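Local coordinates for DUF985 domain-containing protein (Shewanella oneidensis, PDB 1YUD) that is of unknown function but has a cupin-type beta-barrel fold and forms a two-subunit assembly, at residues I83-P88 against P107-P112; G118-Q123 against Q162-P167; D15-F20 against Y53-T58. All coordinates share one frame; numbering follows the deposited sequence.

Contact 1 of 3, residues I83-P88 against P107-P112; sequences IYMISP and PQFLVP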
ATOM      1  N   ILE A  83      -5.672 -10.869 -10.049  1.00 51.34           N
ATOM      2  CA  ILE A  83      -4.379 -10.804 -10.695  1.00 51.12           C
ATOM      3  C   ILE A  83      -4.121 -12.104 -11.424  1.00 51.92           C
ATOM      4  O   ILE A  83      -4.012 -13.162 -10.811  1.00 53.34           O
ATOM      5  CB  ILE A  83      -3.260 -10.586  -9.672  1.00 51.15           C
ATOM      6  CG1 ILE A  83      -3.686  -9.532  -8.641  1.00 50.89           C
ATOM      7  CG2 ILE A  83      -1.993 -10.176 -10.384  1.00 49.08           C
ATOM      8  CD1 ILE A  83      -3.773  -8.142  -9.182  1.00 50.06           C
ATOM      9  N   TYR A  84      -4.040 -12.026 -12.742  1.00 52.17           N
ATOM     10  CA  TYR A  84      -3.771 -13.201 -13.538  1.00 51.95           C
ATOM     11  C   TYR A  84      -2.277 -13.156 -13.815  1.00 53.79           C
ATOM     12  O   TYR A  84      -1.771 -12.198 -14.395  1.00 52.04           O
ATOM     13  CB  TYR A  84      -4.578 -13.160 -14.840  1.00 51.35           C
ATOM     14  CG  TYR A  84      -6.075 -13.008 -14.639  1.00 49.80           C
ATOM     15  CD1 TYR A  84      -6.620 -11.799 -14.235  1.00 47.93           C
ATOM     16  CD2 TYR A  84      -6.940 -14.078 -14.850  1.00 48.30           C
ATOM     17  CE1 TYR A  84      -7.988 -11.650 -14.048  1.00 49.94           C
ATOM     18  CE2 TYR A  84      -8.312 -13.943 -14.666  1.00 48.78           C
ATOM     19  CZ  TYR A  84      -8.838 -12.720 -14.263  1.00 50.22           C
ATOM     20  OH  TYR A  84     -10.211 -12.560 -14.090  1.00 48.73           O
HETATM   21  N   MSE A  85      -1.569 -14.189 -13.371  1.00 57.58           N
HETATM   22  CA  MSE A  85      -0.124 -14.267 -13.551  1.00 60.53           C
HETATM   23  C   MSE A  85       0.258 -15.529 -14.306  1.00 61.97           C
HETATM   24  O   MSE A  85      -0.342 -16.584 -14.106  1.00 63.44           O
HETATM   25  CB  MSE A  85       0.571 -14.264 -12.185  1.00 62.65           C
HETATM   26  CG  MSE A  85       0.319 -13.013 -11.345  1.00 66.19           C
HETATM   27 SE   MSE A  85       0.315 -13.389  -9.441  1.00 73.99          SE
HETATM   28  CE  MSE A  85       2.060 -14.227  -9.390  1.00 70.16           C
ATOM     29  N   ILE A  86       1.267 -15.410 -15.161  1.00 62.98           N
ATOM     30  CA  ILE A  86       1.757 -16.528 -15.958  1.00 64.88           C
ATOM     31  C   ILE A  86       3.264 -16.714 -15.715  1.00 66.90           C
ATOM     32  O   ILE A  86       4.079 -15.880 -16.139  1.00 66.91           O
ATOM     33  CB  ILE A  86       1.487 -16.267 -17.470  1.00 64.47           C
ATOM     34  CG1 ILE A  86      -0.022 -16.171 -17.719  1.00 63.20           C
ATOM     35  CG2 ILE A  86       2.089 -17.376 -18.319  1.00 65.66           C
ATOM     36  CD1 ILE A  86      -0.398 -15.715 -19.107  1.00 58.12           C
ATOM     37  N   SER A  87       3.625 -17.802 -15.029  1.00 68.48           N
ATOM     38  CA  SER A  87       5.032 -18.093 -14.714  1.00 69.15           C
ATOM     39  C   SER A  87       5.844 -18.218 -15.988  1.00 69.58           C
ATOM     40  O   SER A  87       5.304 -18.510 -17.050  1.00 69.36           O
ATOM     41  CB  SER A  87       5.163 -19.398 -13.888  1.00 69.93           C
ATOM     42  OG  SER A  87       5.133 -20.588 -14.677  1.00 66.78           O
ATOM     43  N   PRO A  88       7.156 -17.985 -15.904  1.00 71.05           N
ATOM     44  CA  PRO A  88       7.960 -18.105 -17.123  1.00 72.44           C
ATOM     45  C   PRO A  88       7.871 -19.518 -17.697  1.00 72.99           C
ATOM     46  O   PRO A  88       8.206 -19.757 -18.856  1.00 72.65           O
ATOM     47  CB  PRO A  88       9.369 -17.738 -16.650  1.00 72.45           C
ATOM     48  CG  PRO A  88       9.358 -18.113 -15.195  1.00 72.34           C
ATOM     49  CD  PRO A  88       7.995 -17.643 -14.745  1.00 72.07           C
ATOM     50  N   PRO A 107      -6.517  -7.764   1.198  1.00 46.67           N
ATOM     51  CA  PRO A 107      -6.149  -6.389   0.846  1.00 44.32           C
ATOM     52  C   PRO A 107      -4.777  -6.182   0.209  1.00 42.81           C
ATOM     53  O   PRO A 107      -4.577  -5.213  -0.531  1.00 44.92           O
ATOM     54  CB  PRO A 107      -6.301  -5.648   2.164  1.00 43.25           C
ATOM     55  CG  PRO A 107      -7.440  -6.368   2.791  1.00 43.65           C
ATOM     56  CD  PRO A 107      -7.050  -7.810   2.565  1.00 44.62           C
ATOM     57  N   GLN A 108      -3.831  -7.075   0.474  1.00 38.07           N
ATOM     58  CA  GLN A 108      -2.507  -6.925  -0.127  1.00 35.31           C
ATOM     59  C   GLN A 108      -2.101  -8.144  -0.921  1.00 33.81           C
ATOM     60  O   GLN A 108      -2.498  -9.262  -0.623  1.00 37.10           O
ATOM     61  CB  GLN A 108      -1.430  -6.675   0.939  1.00 34.35           C
ATOM     62  CG  GLN A 108      -1.160  -5.211   1.262  1.00 32.46           C
ATOM     63  CD  GLN A 108      -0.465  -5.043   2.604  1.00 34.90           C
ATOM     64  OE1 GLN A 108       0.759  -5.212   2.720  1.00 31.10           O
ATOM     65  NE2 GLN A 108      -1.249  -4.725   3.637  1.00 33.63           N
ATOM     66  N   PHE A 109      -1.302  -7.931  -1.945  1.00 30.38           N
ATOM     67  CA  PHE A 109      -0.836  -9.044  -2.707  1.00 29.24           C
ATOM     68  C   PHE A 109       0.490  -8.683  -3.324  1.00 31.77           C
ATOM     69  O   PHE A 109       0.732  -7.527  -3.670  1.00 33.50           O
ATOM     70  CB  PHE A 109      -1.816  -9.447  -3.797  1.00 25.01           C
ATOM     71  CG  PHE A 109      -1.406 -10.699  -4.491  1.00 20.63           C
ATOM     72  CD1 PHE A 109      -1.748 -11.937  -3.970  1.00 19.37           C
ATOM     73  CD2 PHE A 109      -0.552 -10.651  -5.573  1.00 19.95           C
ATOM     74  CE1 PHE A 109      -1.233 -13.103  -4.510  1.00 15.47           C
ATOM     75  CE2 PHE A 109      -0.036 -11.818  -6.114  1.00 19.54           C
ATOM     76  CZ  PHE A 109      -0.382 -13.034  -5.575  1.00 15.46           C
ATOM     77  N   LEU A 110       1.341  -9.686  -3.487  1.00 33.66           N
ATOM     78  CA  LEU A 110       2.656  -9.462  -4.041  1.00 36.31           C
ATOM     79  C   LEU A 110       2.843 -10.180  -5.371  1.00 38.39           C
ATOM     80  O   LEU A 110       2.892 -11.405  -5.435  1.00 40.33           O
ATOM     81  CB  LEU A 110       3.694  -9.908  -3.003  1.00 34.07           C
ATOM     82  CG  LEU A 110       5.173  -9.858  -3.338  1.00 32.18           C
ATOM     83  CD1 LEU A 110       5.519 -11.053  -4.183  1.00 32.09           C
ATOM     84  CD2 LEU A 110       5.505  -8.545  -4.031  1.00 31.26           C
ATOM     85  N   VAL A 111       2.937  -9.407  -6.440  1.00 41.60           N
ATOM     86  CA  VAL A 111       3.128  -9.971  -7.763  1.00 44.85           C
ATOM     87  C   VAL A 111       4.635 -10.053  -8.033  1.00 48.88           C
ATOM     88  O   VAL A 111       5.299  -9.048  -8.325  1.00 49.21           O
ATOM     89  CB  VAL A 111       2.367  -9.126  -8.843  1.00 42.98           C
ATOM     90  CG1 VAL A 111       2.505  -7.651  -8.554  1.00 39.92           C
ATOM     91  CG2 VAL A 111       2.894  -9.456 -10.226  1.00 41.73           C
ATOM     92  N   PRO A 112       5.197 -11.268  -7.916  1.00 52.53           N
ATOM     93  CA  PRO A 112       6.624 -11.558  -8.120  1.00 54.07           C
ATOM     94  C   PRO A 112       7.176 -11.078  -9.437  1.00 54.29           C
ATOM     95  O   PRO A 112       6.536 -11.233 -10.470  1.00 56.40           O
ATOM     96  CB  PRO A 112       6.700 -13.086  -7.985  1.00 54.69           C
ATOM     97  CG  PRO A 112       5.340 -13.543  -8.408  1.00 55.12           C
ATOM     98  CD  PRO A 112       4.435 -12.519  -7.733  1.00 53.33           C
TER
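Met85, modelled as selenomethionine, reaches across from strand 81-86 and lays the end of its side chain between the ring of Phe109 and the ring of Pro112. Its selenium serves the aromatic side: SE stands 3.7 Å from Phe109 CE2 and 3.9 Å from Phe109 CZ, so the far corner of the ring is what it meets. The line from the ring centroid to Met85 SE is 4.8 Å long and lies 67° off the ring normal, an oblique approach. The terminal methyl takes the other partner, with Met85 CE 3.4 Å from Pro112 CD, and here the two side chains run at about a right angle. Two bends account for this division of labour. CG starts anti to the carbonyl carbon (chi1 -61°), and further turns at chi2 and chi3 swing the methyl off toward the proline. Phe109, with its CG anti to the backbone N, extends its ring out to the selenium. The nearest CA atoms, those of Met85 and Val111, are 7.9 Å apart, and the close contacts between the segments are made by side chains. Thr93 and Phe117 also touch Met85, while Tyr36 of the second subunit packs on Phe109. In geometry this is a Met-aromatic contact, linking the two facing sheets of a cupin beta-barrel.

Contact 2 of 3, residues G118-Q123 against Q162-P167; sequences GSAMNQ and QKLSRP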
ATOM      1  N   GLY A 118      -1.525  -9.458 -15.400  1.00 45.12           N
ATOM      2  CA  GLY A 118      -2.503  -8.443 -15.724  1.00 44.36           C
ATOM      3  C   GLY A 118      -3.639  -8.551 -14.726  1.00 46.02           C
ATOM      4  O   GLY A 118      -3.623  -9.423 -13.866  1.00 46.87           O
ATOM      5  N   SER A 119      -4.633  -7.680 -14.820  1.00 46.92           N
ATOM      6  CA  SER A 119      -5.734  -7.746 -13.880  1.00 47.56           C
ATOM      7  C   SER A 119      -7.014  -7.109 -14.399  1.00 50.56           C
ATOM      8  O   SER A 119      -6.991  -6.149 -15.163  1.00 50.22           O
ATOM      9  CB  SER A 119      -5.338  -7.077 -12.569  1.00 44.42           C
ATOM     10  OG  SER A 119      -6.432  -7.044 -11.664  1.00 44.29           O
ATOM     11  N   ALA A 120      -8.135  -7.660 -13.960  1.00 53.93           N
ATOM     12  CA  ALA A 120      -9.437  -7.157 -14.332  1.00 57.74           C
ATOM     13  C   ALA A 120     -10.196  -6.977 -13.031  1.00 59.34           C
ATOM     14  O   ALA A 120      -9.729  -7.410 -11.984  1.00 60.01           O
ATOM     15  CB  ALA A 120     -10.151  -8.162 -15.232  1.00 58.90           C
HETATM   16  N   MSE A 121     -11.349  -6.326 -13.081  1.00 62.35           N
HETATM   17  CA  MSE A 121     -12.134  -6.158 -11.869  1.00 64.80           C
HETATM   18  C   MSE A 121     -12.943  -7.442 -11.763  1.00 64.25           C
HETATM   19  O   MSE A 121     -12.797  -8.324 -12.604  1.00 64.20           O
HETATM   20  CB  MSE A 121     -13.078  -4.964 -11.992  1.00 68.09           C
HETATM   21  CG  MSE A 121     -12.411  -3.659 -12.370  1.00 72.69           C
HETATM   22 SE   MSE A 121     -13.571  -2.178 -11.908  1.00 84.50          SE
HETATM   23  CE  MSE A 121     -14.950  -2.443 -13.245  1.00 80.27           C
ATOM     24  N   ASN A 122     -13.786  -7.555 -10.745  1.00 63.93           N
ATOM     25  CA  ASN A 122     -14.614  -8.749 -10.592  1.00 65.05           C
ATOM     26  C   ASN A 122     -16.092  -8.431 -10.844  1.00 66.44           C
ATOM     27  O   ASN A 122     -16.875  -9.306 -11.214  1.00 65.50           O
ATOM     28  CB  ASN A 122     -14.418  -9.357  -9.193  1.00 62.90           C
ATOM     29  CG  ASN A 122     -13.228 -10.321  -9.131  1.00 60.34           C
ATOM     30  OD1 ASN A 122     -12.569 -10.440  -8.104  1.00 58.90           O
ATOM     31  ND2 ASN A 122     -12.971 -11.023 -10.227  1.00 57.48           N
ATOM     32  N   GLN A 123     -16.451  -7.165 -10.643  1.00 69.08           N
ATOM     33  CA  GLN A 123     -17.809  -6.661 -10.849  1.00 70.62           C
ATOM     34  C   GLN A 123     -17.684  -5.317 -11.552  1.00 71.87           C
ATOM     35  O   GLN A 123     -16.609  -4.718 -11.548  1.00 72.37           O
ATOM     36  CB  GLN A 123     -18.526  -6.447  -9.512  1.00 70.91           C
ATOM     37  CG  GLN A 123     -18.946  -7.718  -8.781  1.00 73.40           C
ATOM     38  CD  GLN A 123     -19.965  -8.544  -9.556  1.00 73.89           C
ATOM     39  OE1 GLN A 123     -19.639  -9.144 -10.582  1.00 74.07           O
ATOM     40  NE2 GLN A 123     -21.208  -8.572  -9.068  1.00 72.86           N
ATOM     41  N   GLN A 162      -7.011 -13.480 -24.305  1.00 78.68           N
ATOM     42  CA  GLN A 162      -7.936 -12.715 -25.136  1.00 79.54           C
ATOM     43  C   GLN A 162      -8.694 -11.661 -24.341  1.00 80.35           C
ATOM     44  O   GLN A 162      -9.624 -11.048 -24.856  1.00 80.79           O
ATOM     45  CB  GLN A 162      -8.966 -13.629 -25.789  1.00 79.57           C
ATOM     46  CG  GLN A 162      -8.420 -14.638 -26.767  1.00 79.77           C
ATOM     47  CD  GLN A 162      -9.535 -15.425 -27.437  1.00 80.55           C
ATOM     48  OE1 GLN A 162     -10.451 -15.924 -26.773  1.00 79.75           O
ATOM     49  NE2 GLN A 162      -9.466 -15.542 -28.759  1.00 81.70           N
ATOM     50  N   LYS A 163      -8.325 -11.467 -23.083  1.00 81.42           N
ATOM     51  CA  LYS A 163      -8.989 -10.461 -22.261  1.00 82.47           C
ATOM     52  C   LYS A 163      -7.998  -9.422 -21.758  1.00 81.87           C
ATOM     53  O   LYS A 163      -8.288  -8.221 -21.756  1.00 80.64           O
ATOM     54  CB  LYS A 163      -9.705 -11.117 -21.073  1.00 83.62           C
ATOM     55  CG  LYS A 163     -11.067 -11.705 -21.421  1.00 86.33           C
ATOM     56  CD  LYS A 163     -10.979 -12.756 -22.526  1.00 88.58           C
ATOM     57  CE  LYS A 163     -12.366 -13.282 -22.897  1.00 90.28           C
ATOM     58  NZ  LYS A 163     -12.339 -14.332 -23.962  1.00 90.45           N
ATOM     59  N   LEU A 164      -6.824  -9.893 -21.347  1.00 81.68           N
ATOM     60  CA  LEU A 164      -5.782  -9.022 -20.821  1.00 81.90           C
ATOM     61  C   LEU A 164      -4.689  -8.789 -21.853  1.00 82.49           C
ATOM     62  O   LEU A 164      -3.515  -8.675 -21.510  1.00 83.29           O
ATOM     63  CB  LEU A 164      -5.165  -9.638 -19.559  1.00 80.77           C
ATOM     64  CG  LEU A 164      -6.107 -10.163 -18.466  1.00 80.04           C
ATOM     65  CD1 LEU A 164      -5.287 -10.736 -17.327  1.00 80.50           C
ATOM     66  CD2 LEU A 164      -6.996  -9.051 -17.961  1.00 80.46           C
ATOM     67  N   SER A 165      -5.075  -8.720 -23.121  1.00 83.22           N
ATOM     68  CA  SER A 165      -4.113  -8.493 -24.189  1.00 83.56           C
ATOM     69  C   SER A 165      -4.832  -8.016 -25.441  1.00 83.69           C
ATOM     70  O   SER A 165      -6.056  -8.104 -25.531  1.00 83.98           O
ATOM     71  CB  SER A 165      -3.352  -9.787 -24.488  1.00 83.56           C
ATOM     72  OG  SER A 165      -2.343  -9.572 -25.457  1.00 84.37           O
ATOM     73  N   ARG A 166      -4.074  -7.491 -26.397  1.00 84.19           N
ATOM     74  CA  ARG A 166      -4.646  -7.021 -27.657  1.00 85.14           C
ATOM     75  C   ARG A 166      -3.673  -7.238 -28.806  1.00 86.09           C
ATOM     76  O   ARG A 166      -2.459  -7.073 -28.646  1.00 86.26           O
ATOM     77  CB  ARG A 166      -5.055  -5.541 -27.568  1.00 83.10           C
ATOM     78  CG  ARG A 166      -6.403  -5.339 -26.896  1.00 81.05           C
ATOM     79  CD  ARG A 166      -6.829  -3.890 -26.894  1.00 80.06           C
ATOM     80  NE  ARG A 166      -5.811  -3.021 -26.321  1.00 80.20           N
ATOM     81  CZ  ARG A 166      -6.074  -1.970 -25.551  1.00 80.69           C
ATOM     82  NH1 ARG A 166      -7.329  -1.656 -25.256  1.00 80.07           N
ATOM     83  NH2 ARG A 166      -5.078  -1.226 -25.077  1.00 80.75           N
ATOM     84  N   PRO A 167      -4.203  -7.613 -29.983  1.00 86.78           N
ATOM     85  CA  PRO A 167      -3.467  -7.890 -31.220  1.00 87.50           C
ATOM     86  C   PRO A 167      -2.743  -6.746 -31.937  1.00 87.81           C
ATOM     87  O   PRO A 167      -2.904  -5.569 -31.610  1.00 86.86           O
ATOM     88  CB  PRO A 167      -4.526  -8.543 -32.103  1.00 87.76           C
ATOM     89  CG  PRO A 167      -5.769  -7.843 -31.686  1.00 87.03           C
ATOM     90  CD  PRO A 167      -5.648  -7.828 -30.186  1.00 86.61           C
TER
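Gly118 meets Leu164 with its main chain: its C atom lies 3.8 Å from Leu164 CD1, and its CA is 3.9 Å from the same methyl. Backbone proximity agrees with this, since Gly118 CA and Leu164 CA are 6.1 Å apart, the nearest such pair of the two segments. At Ser119 the contact is again with the peptide. Its N is 4.0 Å from Leu164 CD1, and its O is 4.0 Å from Leu164 CD2, so the two branches of the leucine are spread along successive peptide units. The serine side chain departs from the 162-167 loop and gives its hydroxyl to a hydrogen bond with Thr82 O. Ala120 turns its methyl back toward the loop, where CB approaches Leu164 CD2 to 4.3 Å, a looser apolar touch. Leu164 has CG anti to its carbonyl carbon; chi1 of -48° directs CG at the strand, and chi2 then sets the two methyls along it. An alanine at this position would lack both of them and would probably leave a gap over the Gly118-Ser119 peptide and beside Ala120. The leucine also packs on Phe64 and Tyr84, and its backbone is hydrogen-bonded to that of Phe64. The loop following helix 158-161 thus lies against strands 62-66, 116-121 and 81-86, while Ser165 and Pro167 lean on helix 147-152.

Contact 3 of 3, residues D15-F20 against Y53-T58; sequences DDFIKF and YFLLRT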
ATOM      1  N   ASP A  15     -14.811   8.904 -11.455  1.00 96.29           N
ATOM      2  CA  ASP A  15     -14.592  10.256 -11.948  1.00 93.77           C
ATOM      3  C   ASP A  15     -13.998  11.171 -10.889  1.00 91.52           C
ATOM      4  O   ASP A  15     -13.173  12.035 -11.194  1.00 90.55           O
ATOM      5  CB  ASP A  15     -15.907  10.833 -12.473  1.00 94.30           C
ATOM      6  CG  ASP A  15     -16.458  10.039 -13.640  1.00 94.11           C
ATOM      7  OD1 ASP A  15     -15.727   9.878 -14.642  1.00 93.84           O
ATOM      8  OD2 ASP A  15     -17.613   9.576 -13.558  1.00 93.98           O
ATOM      9  N   ASP A  16     -14.417  10.970  -9.644  1.00 89.36           N
ATOM     10  CA  ASP A  16     -13.926  11.768  -8.526  1.00 86.96           C
ATOM     11  C   ASP A  16     -12.460  11.476  -8.283  1.00 85.12           C
ATOM     12  O   ASP A  16     -11.655  12.390  -8.091  1.00 84.61           O
ATOM     13  CB  ASP A  16     -14.712  11.443  -7.259  1.00 87.27           C
ATOM     14  CG  ASP A  16     -16.171  11.799  -7.378  1.00 87.31           C
ATOM     15  OD1 ASP A  16     -16.793  11.430  -8.395  1.00 88.72           O
ATOM     16  OD2 ASP A  16     -16.696  12.447  -6.452  1.00 87.18           O
ATOM     17  N   PHE A  17     -12.126  10.188  -8.298  1.00 82.48           N
ATOM     18  CA  PHE A  17     -10.759   9.743  -8.072  1.00 79.84           C
ATOM     19  C   PHE A  17      -9.802  10.209  -9.149  1.00 78.15           C
ATOM     20  O   PHE A  17      -8.773  10.810  -8.843  1.00 77.14           O
ATOM     21  CB  PHE A  17     -10.706   8.216  -7.942  1.00 79.25           C
ATOM     22  CG  PHE A  17     -11.106   7.720  -6.584  1.00 78.06           C
ATOM     23  CD1 PHE A  17     -12.193   6.869  -6.424  1.00 77.20           C
ATOM     24  CD2 PHE A  17     -10.416   8.147  -5.451  1.00 77.90           C
ATOM     25  CE1 PHE A  17     -12.592   6.452  -5.152  1.00 76.81           C
ATOM     26  CE2 PHE A  17     -10.804   7.737  -4.176  1.00 77.73           C
ATOM     27  CZ  PHE A  17     -11.894   6.889  -4.031  1.00 77.34           C
ATOM     28  N   ILE A  18     -10.128   9.940 -10.408  1.00 76.94           N
ATOM     29  CA  ILE A  18      -9.239  10.362 -11.478  1.00 76.34           C
ATOM     30  C   ILE A  18      -9.004  11.872 -11.398  1.00 75.64           C
ATOM     31  O   ILE A  18      -7.902  12.352 -11.686  1.00 75.06           O
ATOM     32  CB  ILE A  18      -9.798   9.972 -12.878  1.00 75.88           C
ATOM     33  CG1 ILE A  18     -11.169  10.601 -13.105  1.00 78.38           C
ATOM     34  CG2 ILE A  18      -9.907   8.476 -12.996  1.00 74.06           C
ATOM     35  CD1 ILE A  18     -11.111  11.991 -13.731  1.00 80.68           C
ATOM     36  N   LYS A  19     -10.032  12.609 -10.972  1.00 74.10           N
ATOM     37  CA  LYS A  19      -9.946  14.060 -10.868  1.00 72.67           C
ATOM     38  C   LYS A  19      -9.111  14.529  -9.684  1.00 71.15           C
ATOM     39  O   LYS A  19      -8.073  15.165  -9.866  1.00 70.92           O
ATOM     40  CB  LYS A  19     -11.344  14.671 -10.767  1.00 75.16           C
ATOM     41  CG  LYS A  19     -11.332  16.201 -10.753  1.00 77.67           C
ATOM     42  CD  LYS A  19     -12.644  16.776 -10.230  1.00 79.53           C
ATOM     43  CE  LYS A  19     -12.562  18.292 -10.057  1.00 81.60           C
ATOM     44  NZ  LYS A  19     -13.762  18.851  -9.356  1.00 82.66           N
ATOM     45  N   PHE A  20      -9.567  14.224  -8.471  1.00 68.70           N
ATOM     46  CA  PHE A  20      -8.847  14.632  -7.268  1.00 65.94           C
ATOM     47  C   PHE A  20      -7.423  14.112  -7.210  1.00 65.04           C
ATOM     48  O   PHE A  20      -6.522  14.818  -6.753  1.00 64.78           O
ATOM     49  CB  PHE A  20      -9.592  14.174  -6.027  1.00 64.29           C
ATOM     50  CG  PHE A  20     -10.838  14.945  -5.762  1.00 65.44           C
ATOM     51  CD1 PHE A  20     -10.782  16.320  -5.546  1.00 64.87           C
ATOM     52  CD2 PHE A  20     -12.075  14.307  -5.727  1.00 66.28           C
ATOM     53  CE1 PHE A  20     -11.936  17.049  -5.297  1.00 64.81           C
ATOM     54  CE2 PHE A  20     -13.243  15.029  -5.477  1.00 65.64           C
ATOM     55  CZ  PHE A  20     -13.170  16.401  -5.262  1.00 65.79           C
ATOM     56  N   TYR A  53      -0.941   5.582  -7.786  1.00 38.70           N
ATOM     57  CA  TYR A  53      -2.321   5.229  -7.568  1.00 38.11           C
ATOM     58  C   TYR A  53      -2.608   4.459  -8.864  1.00 39.19           C
ATOM     59  O   TYR A  53      -1.765   4.447  -9.763  1.00 38.27           O
ATOM     60  CB  TYR A  53      -3.155   6.490  -7.488  1.00 38.31           C
ATOM     61  CG  TYR A  53      -3.094   7.210  -6.167  1.00 36.67           C
ATOM     62  CD1 TYR A  53      -3.837   6.756  -5.079  1.00 38.28           C
ATOM     63  CD2 TYR A  53      -2.362   8.384  -6.015  1.00 33.63           C
ATOM     64  CE1 TYR A  53      -3.865   7.457  -3.872  1.00 35.97           C
ATOM     65  CE2 TYR A  53      -2.384   9.095  -4.811  1.00 31.87           C
ATOM     66  CZ  TYR A  53      -3.140   8.627  -3.751  1.00 33.41           C
ATOM     67  OH  TYR A  53      -3.222   9.330  -2.573  1.00 32.28           O
ATOM     68  N   PHE A  54      -3.754   3.797  -8.968  1.00 39.77           N
ATOM     69  CA  PHE A  54      -4.069   3.060 -10.192  1.00 43.27           C
ATOM     70  C   PHE A  54      -5.528   2.667 -10.175  1.00 45.65           C
ATOM     71  O   PHE A  54      -5.950   1.833  -9.374  1.00 45.94           O
ATOM     72  CB  PHE A  54      -3.184   1.816 -10.331  1.00 42.35           C
ATOM     73  CG  PHE A  54      -3.310   1.128 -11.660  1.00 41.21           C
ATOM     74  CD1 PHE A  54      -4.275   0.152 -11.871  1.00 41.04           C
ATOM     75  CD2 PHE A  54      -2.449   1.439 -12.700  1.00 42.11           C
ATOM     76  CE1 PHE A  54      -4.376  -0.512 -13.104  1.00 40.15           C
ATOM     77  CE2 PHE A  54      -2.543   0.779 -13.935  1.00 41.48           C
ATOM     78  CZ  PHE A  54      -3.511  -0.201 -14.130  1.00 38.71           C
ATOM     79  N   LEU A  55      -6.298   3.269 -11.075  1.00 47.87           N
ATOM     80  CA  LEU A  55      -7.724   3.024 -11.123  1.00 50.25           C
ATOM     81  C   LEU A  55      -8.191   2.172 -12.288  1.00 51.57           C
ATOM     82  O   LEU A  55      -7.552   2.113 -13.333  1.00 52.16           O
ATOM     83  CB  LEU A  55      -8.457   4.363 -11.109  1.00 50.01           C
ATOM     84  CG  LEU A  55      -9.973   4.256 -11.057  1.00 50.63           C
ATOM     85  CD1 LEU A  55     -10.526   5.327 -10.135  1.00 50.63           C
ATOM     86  CD2 LEU A  55     -10.532   4.351 -12.472  1.00 49.26           C
ATOM     87  N   LEU A  56      -9.321   1.505 -12.092  1.00 53.96           N
ATOM     88  CA  LEU A  56      -9.881   0.649 -13.122  1.00 56.08           C
ATOM     89  C   LEU A  56     -11.395   0.831 -13.226  1.00 58.51           C
ATOM     90  O   LEU A  56     -12.112   0.748 -12.216  1.00 57.69           O
ATOM     91  CB  LEU A  56      -9.570  -0.810 -12.805  1.00 54.87           C
ATOM     92  CG  LEU A  56      -9.064  -1.646 -13.971  1.00 55.57           C
ATOM     93  CD1 LEU A  56      -7.613  -1.274 -14.287  1.00 54.91           C
ATOM     94  CD2 LEU A  56      -9.174  -3.114 -13.605  1.00 55.88           C
ATOM     95  N   ARG A  57     -11.870   1.091 -14.447  1.00 61.33           N
ATOM     96  CA  ARG A  57     -13.300   1.255 -14.716  1.00 62.14           C
ATOM     97  C   ARG A  57     -13.775   0.114 -15.600  1.00 61.35           C
ATOM     98  O   ARG A  57     -12.982  -0.511 -16.304  1.00 59.46           O
ATOM     99  CB  ARG A  57     -13.586   2.572 -15.428  1.00 65.10           C
ATOM    100  CG  ARG A  57     -13.360   3.811 -14.594  1.00 69.78           C
ATOM    101  CD  ARG A  57     -13.651   5.070 -15.403  1.00 73.38           C
ATOM    102  NE  ARG A  57     -13.079   4.991 -16.747  1.00 75.49           N
ATOM    103  CZ  ARG A  57     -12.943   6.027 -17.569  1.00 77.43           C
ATOM    104  NH1 ARG A  57     -12.416   5.849 -18.777  1.00 76.86           N
ATOM    105  NH2 ARG A  57     -13.321   7.241 -17.177  1.00 77.39           N
ATOM    106  N   THR A  58     -15.081  -0.126 -15.567  1.00 62.07           N
ATOM    107  CA  THR A  58     -15.720  -1.193 -16.332  1.00 61.82           C
ATOM    108  C   THR A  58     -15.237  -1.407 -17.767  1.00 61.71           C
ATOM    109  O   THR A  58     -15.481  -2.468 -18.349  1.00 61.70           O
ATOM    110  CB  THR A  58     -17.235  -1.005 -16.374  1.00 60.89           C
ATOM    111  OG1 THR A  58     -17.733  -0.851 -15.041  1.00 61.94           O
ATOM    112  CG2 THR A  58     -17.885  -2.214 -16.996  1.00 61.04           C
TER
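Ile18 and Leu55 have the nearest CA atoms of the two segments, 7.5 Å apart. The 15-20 part of helix 14-20 and the 53-57 part of strand 50-57 run roughly antiparallel, with 150° between their N-to-C directions, and their axes come within 9.6 Å of each other. Toward the strand's C-terminal end the backbones stand wider, Asp15 CA lying 9.5 Å from Arg57 CA. Leu55 fills the interval, sending its two methyls to different helix residues. Its CD1 meets the stem of Phe17, 3.6 Å from Phe17 CB, whereas the ring beyond is approached obliquely and its end leads off from the strand. Its CD2 faces the branch methyl of Ile18, at 4.2 Å from Ile18 CG2. Both contacts depend on CG standing anti to the backbone N of Leu55 (chi1 -176°), which extends the side chain out from the strand to the helix. One turn back along the helix, Asp15 OD1 is 4.4 Å from Arg57 NH2, near the plane of the guanidinium and at its edge. That separation is beyond a salt bridge. Ala14 adds to the same surface by touching both Leu55 and Arg57, and Leu101 of the second subunit packs on Phe17. Chemically, the contact between these two segments is chiefly apolar and centred on Leu55. The opposite charges of Asp15 and Arg57 may attract weakly over their distance, but the geometry gives no evidence of a directed ionic bond.

How the contacts relate
Contacts 1 and 2 adjoin, their centres 14 Å apart, because strands 81-86 and 116-121 are neighbours in one sheet. Tyr84 N lies 2.9 Å from Gly118 O, a probable hydrogen bond. Consecutive residues of strand 81-86, on opposite faces, thus serve different contacts: Met85 faces the other sheet, Tyr84 the C-terminal loop. Contact 3 is centred about 17 Å from contact 2, yet Met121 packs against the backbone at residues 56-58 and joins them. Contacts 1 and 3 are separate, with centres about 22 Å apart and nearest atoms about 9 Å, on opposite sides of the chain's centre; both touch the second subunit, whereas contact 2 does not.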